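Local coordinates for single-strand DNA-binding protein (Agrobacterium tumefaciens, PDB 3BTP) that binds single-stranded DNA regardless of its sequence and mediates nuclear uptake of the transferred T-DNA strand in the plant host, at residues V120-T123 / K127-G130; K248-E251 / Q255-S258; K308-I313 / F332-G337. All blocks are in the same frame, centred on the assembly; numbering follows the deposited sequence.

Contact 1 (V120-T123 / K127-G130); sequences VRQT and KFAG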
loop_
_atom_site.group_PDB
_atom_site.type_symbol
_atom_site.label_atom_id
_atom_site.label_comp_id
_atom_site.label_asym_id
_atom_site.label_seq_id
_atom_site.Cartn_x
_atom_site.Cartn_y
_atom_site.Cartn_z
ATOM N N VAL A 120 13.615 -17.558 7.188
ATOM C CA VAL A 120 12.731 -18.668 6.808
ATOM C C VAL A 120 13.542 -19.811 6.216
ATOM O O VAL A 120 14.471 -19.589 5.450
ATOM C CB VAL A 120 11.598 -18.264 5.810
ATOM C CG1 VAL A 120 10.571 -19.427 5.655
ATOM C CG2 VAL A 120 10.904 -16.952 6.261
ATOM N N ARG A 121 13.152 -21.033 6.558
ATOM C CA ARG A 121 13.794 -22.232 5.999
ATOM C C ARG A 121 12.793 -23.253 5.517
ATOM O O ARG A 121 11.666 -23.313 6.012
ATOM C CB ARG A 121 14.776 -22.855 7.009
ATOM C CG ARG A 121 14.096 -23.396 8.220
ATOM C CD ARG A 121 15.031 -23.382 9.469
ATOM N NE ARG A 121 14.313 -23.969 10.616
ATOM C CZ ARG A 121 13.742 -23.284 11.621
ATOM N NH1 ARG A 121 13.772 -21.936 11.660
ATOM N NH2 ARG A 121 13.095 -23.942 12.572
ATOM N N GLN A 122 13.191 -24.016 4.509
ATOM C CA GLN A 122 12.395 -25.151 4.001
ATOM C C GLN A 122 12.622 -26.407 4.866
ATOM O O GLN A 122 13.743 -26.800 5.138
ATOM C CB GLN A 122 12.762 -25.444 2.552
ATOM C CG GLN A 122 12.302 -24.367 1.571
ATOM C CD GLN A 122 12.628 -24.736 0.116
ATOM O OE1 GLN A 122 13.782 -24.890 -0.238
ATOM N NE2 GLN A 122 11.593 -24.877 -0.724
ATOM N N THR A 123 11.561 -27.043 5.315
ATOM C CA THR A 123 11.769 -28.250 6.135
ATOM C C THR A 123 10.987 -29.431 5.583
ATOM O O THR A 123 10.736 -30.363 6.313
ATOM C CB THR A 123 11.319 -28.031 7.602
ATOM O OG1 THR A 123 9.916 -27.824 7.612
ATOM C CG2 THR A 123 11.986 -26.801 8.242
ATOM N N LYS A 127 6.679 -27.283 3.155
ATOM C CA LYS A 127 6.731 -27.017 4.592
ATOM C C LYS A 127 7.892 -26.070 4.901
ATOM O O LYS A 127 8.945 -26.187 4.327
ATOM C CB LYS A 127 6.801 -28.302 5.455
ATOM C CG LYS A 127 5.604 -29.275 5.317
ATOM C CD LYS A 127 6.024 -30.688 5.762
ATOM C CE LYS A 127 4.927 -31.780 5.568
ATOM N NZ LYS A 127 4.733 -32.248 4.127
ATOM N N PHE A 128 7.655 -25.125 5.806
ATOM C CA PHE A 128 8.593 -24.050 6.120
ATOM C C PHE A 128 8.590 -23.797 7.599
ATOM O O PHE A 128 7.608 -24.072 8.269
ATOM C CB PHE A 128 8.168 -22.758 5.397
ATOM C CG PHE A 128 7.990 -22.928 3.918
ATOM C CD1 PHE A 128 9.055 -22.764 3.064
ATOM C CD2 PHE A 128 6.751 -23.243 3.386
ATOM C CE1 PHE A 128 8.875 -22.933 1.678
ATOM C CE2 PHE A 128 6.569 -23.418 2.038
ATOM C CZ PHE A 128 7.638 -23.274 1.168
ATOM N N ALA A 129 9.690 -23.235 8.096
ATOM C CA ALA A 129 9.757 -22.782 9.466
ATOM C C ALA A 129 10.445 -21.425 9.461
ATOM O O ALA A 129 11.344 -21.179 8.649
ATOM C CB ALA A 129 10.515 -23.772 10.360
ATOM N N GLY A 130 10.018 -20.548 10.367
ATOM C CA GLY A 130 10.633 -19.214 10.468
ATOM C C GLY A 130 11.115 -18.990 11.875
ATOM O O GLY A 130 10.515 -19.455 12.811
#
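Arg121 and Ala129 face each other as the hydrogen-bonded pair of an antiparallel beta hairpin, strand 117-124 turning back into strand 127-132. Ala129 O accepts Arg121 N at 2.8 Å, and Ala129 N returns the bond to Arg121 O. Beyond this pair, Thr123 N binds Lys127 O at 2.9 Å, close to the turn.

The side chains sort onto two faces. On the face of Arg121 and Ala129, the arginine takes a chi1 of 66°, with CG between its own N and carbonyl carbon; the chain then runs extended to NE and carries the guanidinium across the neighbouring strand. One face of that flat group lies over the methyl of Ala129, with NH2 3.4 Å from Ala129 CB, so the alanine meets the pi face of the cation and not its N-H edge. Thr123 CG2 touches the same methyl from further along the strand, at 4.0 Å.

The other face carries Val120, Gln122 and Phe128. Gln122 and Phe128 form a non-hydrogen-bonded pair and lie side by side, pointing the same way, the amide plane only 18° from the ring plane. The touch is made by the aliphatic part of the glutamine, Gln122 CG standing 3.7 Å from Phe128 CE1. The Val120 and Phe128 part of this face packs on the protein: Phe274 on strand 272-275 touches both, and Val120 also meets Leu151 of strand 149-153. Strand 127-132 is outermost in its four-strand sheet within the chain. Diagonally across the strands, from the end away from the turn, Val120 CG1 reaches Phe128 CB at 4.1 Å.

Contact 2 (K248-E251 / Q255-S258); sequences KRYE and QAGS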
loop_
_atom_site.group_PDB
_atom_site.type_symbol
_atom_site.label_atom_id
_atom_site.label_comp_id
_atom_site.label_asym_id
_atom_site.label_seq_id
_atom_site.Cartn_x
_atom_site.Cartn_y
_atom_site.Cartn_z
ATOM N N LYS A 248 7.916 -13.172 -11.082
ATOM C CA LYS A 248 9.245 -13.183 -11.642
ATOM C C LYS A 248 9.904 -14.485 -11.275
ATOM O O LYS A 248 9.690 -14.980 -10.130
ATOM C CB LYS A 248 10.075 -12.053 -11.055
ATOM C CG LYS A 248 11.494 -11.988 -11.565
ATOM C CD LYS A 248 12.060 -10.611 -11.261
ATOM C CE LYS A 248 13.529 -10.489 -11.604
ATOM N NZ LYS A 248 13.766 -8.996 -11.622
ATOM N N ARG A 249 10.702 -15.007 -12.228
ATOM C CA ARG A 249 11.521 -16.228 -12.084
ATOM C C ARG A 249 12.946 -15.943 -11.721
ATOM O O ARG A 249 13.692 -15.390 -12.507
ATOM C CB ARG A 249 11.490 -17.078 -13.360
ATOM C CG ARG A 249 10.018 -17.336 -13.751
ATOM C CD ARG A 249 9.325 -18.186 -12.717
ATOM N NE ARG A 249 9.984 -19.461 -12.671
ATOM C CZ ARG A 249 9.392 -20.637 -12.808
ATOM N NH1 ARG A 249 8.070 -20.717 -12.967
ATOM N NH2 ARG A 249 10.151 -21.740 -12.763
ATOM N N TYR A 250 13.299 -16.345 -10.515
ATOM C CA TYR A 250 14.593 -16.040 -9.947
ATOM C C TYR A 250 15.436 -17.293 -10.049
ATOM O O TYR A 250 14.904 -18.385 -9.896
ATOM C CB TYR A 250 14.443 -15.636 -8.457
ATOM C CG TYR A 250 13.760 -14.314 -8.202
ATOM C CD1 TYR A 250 14.449 -13.138 -8.345
ATOM C CD2 TYR A 250 12.395 -14.242 -7.817
ATOM C CE1 TYR A 250 13.830 -11.902 -8.099
ATOM C CE2 TYR A 250 11.762 -12.986 -7.570
ATOM C CZ TYR A 250 12.509 -11.847 -7.702
ATOM O OH TYR A 250 11.948 -10.604 -7.490
ATOM N N GLU A 251 16.743 -17.131 -10.281
ATOM C CA GLU A 251 17.683 -18.232 -10.235
ATOM C C GLU A 251 17.681 -18.945 -8.858
ATOM O O GLU A 251 17.821 -20.145 -8.800
ATOM C CB GLU A 251 19.080 -17.732 -10.516
ATOM C CG GLU A 251 20.105 -18.864 -10.333
ATOM C CD GLU A 251 21.486 -18.535 -10.826
ATOM O OE1 GLU A 251 21.743 -17.373 -11.265
ATOM O OE2 GLU A 251 22.342 -19.465 -10.776
ATOM N N GLN A 255 15.363 -18.333 -1.712
ATOM C CA GLN A 255 15.990 -17.174 -1.144
ATOM C C GLN A 255 15.428 -15.873 -1.615
ATOM O O GLN A 255 15.471 -14.916 -0.857
ATOM C CB GLN A 255 17.458 -17.161 -1.479
ATOM C CG GLN A 255 18.279 -18.159 -0.713
ATOM C CD GLN A 255 18.406 -19.459 -1.467
ATOM O OE1 GLN A 255 17.919 -19.584 -2.582
ATOM N NE2 GLN A 255 19.029 -20.454 -0.843
ATOM N N ALA A 256 14.981 -15.815 -2.885
ATOM C CA ALA A 256 14.318 -14.643 -3.446
ATOM C C ALA A 256 12.923 -14.418 -2.894
ATOM O O ALA A 256 12.368 -13.365 -3.104
ATOM C CB ALA A 256 14.296 -14.693 -4.968
ATOM N N GLY A 257 12.354 -15.381 -2.176
ATOM C CA GLY A 257 11.002 -15.194 -1.576
ATOM C C GLY A 257 9.893 -15.762 -2.454
ATOM O O GLY A 257 8.691 -15.710 -2.109
ATOM N N SER A 258 10.292 -16.369 -3.583
ATOM C CA SER A 258 9.315 -16.861 -4.528
ATOM C C SER A 258 8.795 -18.266 -4.278
ATOM O O SER A 258 8.334 -18.902 -5.214
ATOM C CB SER A 258 9.737 -16.560 -5.986
ATOM O OG SER A 258 9.176 -15.225 -6.331
#
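A loop between strand 243-245 and strand 263-266 folds back on itself here, and the contact is an aromatic CH-pi packing of Tyr250 on Ala256 within this irregular chain. The Ala256 methyl sits over one face of the phenol ring, CB lying 3.6 Å from the Tyr250 ring centroid and 24° off the ring normal. It is displaced toward the rim at the root of the ring, where Ala256 CB comes within 3.3 Å of Tyr250 CG.

The opposite face of the ring is covered from within its own segment by the aliphatic chain of Lys248, whose CG stands about 4.0 Å above the plane, also toward the rim. The tyrosine is therefore held between a methyl and a methylene. Ser258 approaches differently, in the plane of the ring: its OG meets the edge at 3.6 Å from Tyr250 CE2. With CG anti to the carbonyl carbon (chi1 -69°), the ring is directed at 255-258. Between the two touching residues the chain turns at Gly257, where phi is positive (95°).

Pro163 of helix 162-167 touches both Tyr250 and Ala256, and Leu164 adds to the packing on the tyrosine. The chain of another protein also packs on Tyr250 through its backbone, while a polar side chain of that partner hydrogen-bonds Lys248 NZ. Tyr250 OH is bound to an ammonium ion that probably came with the crystallisation solution.

Within the pair of segments no hydrogen bond forms, so the closure depends on dispersion and the weak attraction between methyl hydrogens and the pi cloud. The polar ends of Tyr250 and Lys248 are directed to partners elsewhere.

Contact 3 (K308-I313 / F332-G337); sequences KSKSGI and FAEFAG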
loop_
_atom_site.group_PDB
_atom_site.type_symbol
_atom_site.label_atom_id
_atom_site.label_comp_id
_atom_site.label_asym_id
_atom_site.label_seq_id
_atom_site.Cartn_x
_atom_site.Cartn_y
_atom_site.Cartn_z
ATOM N N LYS A 308 0.628 -12.997 1.731
ATOM C CA LYS A 308 1.568 -12.939 0.634
ATOM C C LYS A 308 1.052 -12.351 -0.670
ATOM O O LYS A 308 -0.058 -12.647 -1.123
ATOM C CB LYS A 308 2.056 -14.329 0.323
ATOM C CG LYS A 308 3.266 -14.203 -0.481
ATOM C CD LYS A 308 4.019 -15.483 -0.623
ATOM C CE LYS A 308 3.984 -15.889 -2.067
ATOM N NZ LYS A 308 5.402 -16.385 -2.319
ATOM N N SER A 309 1.894 -11.545 -1.259
ATOM C CA SER A 309 1.644 -10.969 -2.537
ATOM C C SER A 309 2.249 -11.909 -3.616
ATOM O O SER A 309 3.140 -12.734 -3.307
ATOM C CB SER A 309 2.261 -9.544 -2.506
ATOM O OG SER A 309 2.421 -9.027 -3.786
ATOM N N LYS A 310 1.771 -11.846 -4.850
ATOM C CA LYS A 310 2.452 -12.616 -5.952
ATOM C C LYS A 310 3.928 -12.325 -6.132
ATOM O O LYS A 310 4.679 -13.138 -6.701
ATOM C CB LYS A 310 1.757 -12.424 -7.294
ATOM C CG LYS A 310 0.379 -13.085 -7.270
ATOM C CD LYS A 310 -0.538 -12.495 -8.322
ATOM C CE LYS A 310 -1.970 -12.563 -7.777
ATOM N NZ LYS A 310 -2.494 -13.972 -8.001
ATOM N N SER A 311 4.367 -11.198 -5.601
ATOM C CA SER A 311 5.764 -10.818 -5.676
ATOM C C SER A 311 6.644 -11.509 -4.632
ATOM O O SER A 311 7.917 -11.620 -4.751
ATOM C CB SER A 311 5.868 -9.299 -5.598
ATOM O OG SER A 311 5.461 -8.884 -4.291
ATOM N N GLY A 312 6.012 -11.963 -3.577
ATOM C CA GLY A 312 6.814 -12.461 -2.493
ATOM C C GLY A 312 6.695 -11.641 -1.230
ATOM O O GLY A 312 6.951 -12.161 -0.169
ATOM N N ILE A 313 6.262 -10.389 -1.336
ATOM C CA ILE A 313 5.993 -9.562 -0.165
ATOM C C ILE A 313 4.873 -10.108 0.712
ATOM O O ILE A 313 3.823 -10.438 0.243
ATOM C CB ILE A 313 5.691 -8.057 -0.537
ATOM C CG1 ILE A 313 6.747 -7.500 -1.503
ATOM C CG2 ILE A 313 5.447 -7.187 0.722
ATOM C CD1 ILE A 313 6.311 -6.217 -2.069
ATOM N N PHE A 332 -7.074 -12.968 0.941
ATOM C CA PHE A 332 -7.337 -14.246 1.620
ATOM C C PHE A 332 -8.210 -15.288 0.773
ATOM O O PHE A 332 -7.887 -16.501 0.650
ATOM C CB PHE A 332 -8.034 -13.899 2.956
ATOM C CG PHE A 332 -8.405 -15.089 3.846
ATOM C CD1 PHE A 332 -7.448 -15.720 4.638
ATOM C CD2 PHE A 332 -9.753 -15.470 3.983
ATOM C CE1 PHE A 332 -7.804 -16.748 5.513
ATOM C CE2 PHE A 332 -10.131 -16.464 4.857
ATOM C CZ PHE A 332 -9.140 -17.146 5.612
ATOM N N ALA A 333 -9.314 -14.815 0.239
ATOM C CA ALA A 333 -10.211 -15.607 -0.619
ATOM C C ALA A 333 -9.479 -16.167 -1.824
ATOM O O ALA A 333 -9.631 -17.339 -2.165
ATOM C CB ALA A 333 -11.339 -14.709 -1.091
ATOM N N GLU A 334 -8.633 -15.333 -2.437
ATOM C CA GLU A 334 -8.007 -15.623 -3.723
ATOM C C GLU A 334 -7.054 -16.802 -3.614
ATOM O O GLU A 334 -6.957 -17.593 -4.580
ATOM C CB GLU A 334 -7.308 -14.372 -4.296
ATOM C CG GLU A 334 -6.191 -14.615 -5.325
ATOM C CD GLU A 334 -6.658 -14.752 -6.806
ATOM O OE1 GLU A 334 -7.548 -15.630 -7.119
ATOM O OE2 GLU A 334 -6.083 -14.009 -7.684
ATOM N N PHE A 335 -6.378 -16.928 -2.456
ATOM C CA PHE A 335 -5.505 -18.073 -2.195
ATOM C C PHE A 335 -6.242 -19.430 -2.360
ATOM O O PHE A 335 -5.622 -20.407 -2.802
ATOM C CB PHE A 335 -4.971 -18.034 -0.773
ATOM C CG PHE A 335 -4.029 -16.912 -0.498
ATOM C CD1 PHE A 335 -2.988 -16.602 -1.401
ATOM C CD2 PHE A 335 -4.163 -16.178 0.665
ATOM C CE1 PHE A 335 -2.121 -15.570 -1.138
ATOM C CE2 PHE A 335 -3.297 -15.171 0.937
ATOM C CZ PHE A 335 -2.266 -14.850 0.048
ATOM N N ALA A 336 -7.516 -19.462 -1.944
ATOM C CA ALA A 336 -8.431 -20.629 -2.044
ATOM C C ALA A 336 -9.223 -20.701 -3.407
ATOM O O ALA A 336 -10.016 -21.584 -3.593
ATOM C CB ALA A 336 -9.400 -20.568 -0.935
ATOM N N GLY A 337 -9.019 -19.762 -4.326
ATOM C CA GLY A 337 -9.742 -19.743 -5.600
ATOM C C GLY A 337 -11.145 -19.136 -5.514
ATOM O O GLY A 337 -12.005 -19.375 -6.403
#
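Phe335 meets Lys308 edge-on: the carbonyl oxygen of Lys308 lies in the plane of the phenylalanine ring, at its rim, with Lys308 O 3.3 Å from Phe335 CZ. An oxygen so placed faces the slightly positive ring hydrogens and avoids the pi cloud. Phe335 CG stands anti to its carbonyl carbon (chi1 -67°), sending the ring from the last turn of helix 327-335 toward 308-313. The same ring also packs on Asp262 and Arg277.

Beside it, Lys310 and Glu334 cross at about a right angle. Lys310 reaches over with a chain bent at its outer torsions, and Glu334 bends at chi2 (87°). Their ends form a long salt bridge, Lys310 NZ to Glu334 OE2 at 3.6 Å, at a place where Glu334 is exposed. Glu245 gives Lys310 NZ a second, weak ion pair, so the lysine charge is probably shared between two carboxylates.

Each segment also has backbone bonds of its own. Gly312 N to Ser309 O closes the turn, and Ser309 N to Ile313 O, 2.7 Å, brackets it, while Gly337 N binds Glu334 O at 3.0 Å. Ser309 OG and Ser311 OG each hydrogen-bond acidic side-chain functionality on the chain of another protein. The contact thus sets a type I beta turn, joining strands 304-308 and 314-316, against a helix C terminus ended by a Schellman motif at Gly337.

In the fold
From the N terminus the chain first closes contact 1, a hairpin at the edge of the sheet that also holds strands 149-153 and 159-160. Contact 2 then closes a short loop within the connection from strand 243-245 to strand 263-266. Contact 3 spans helix 317-323 and sets the turn between two strands of the second four-strand sheet against the end of helix 327-335. The three follow in series, neither nested nor crossed. Contacts 2 and 3 touch, since Gly257 O lies 3.4 Å from Lys308 NZ, and both pack on helix 162-167; contact 1 stays about 7 Å from contact 2 at the nearest atoms.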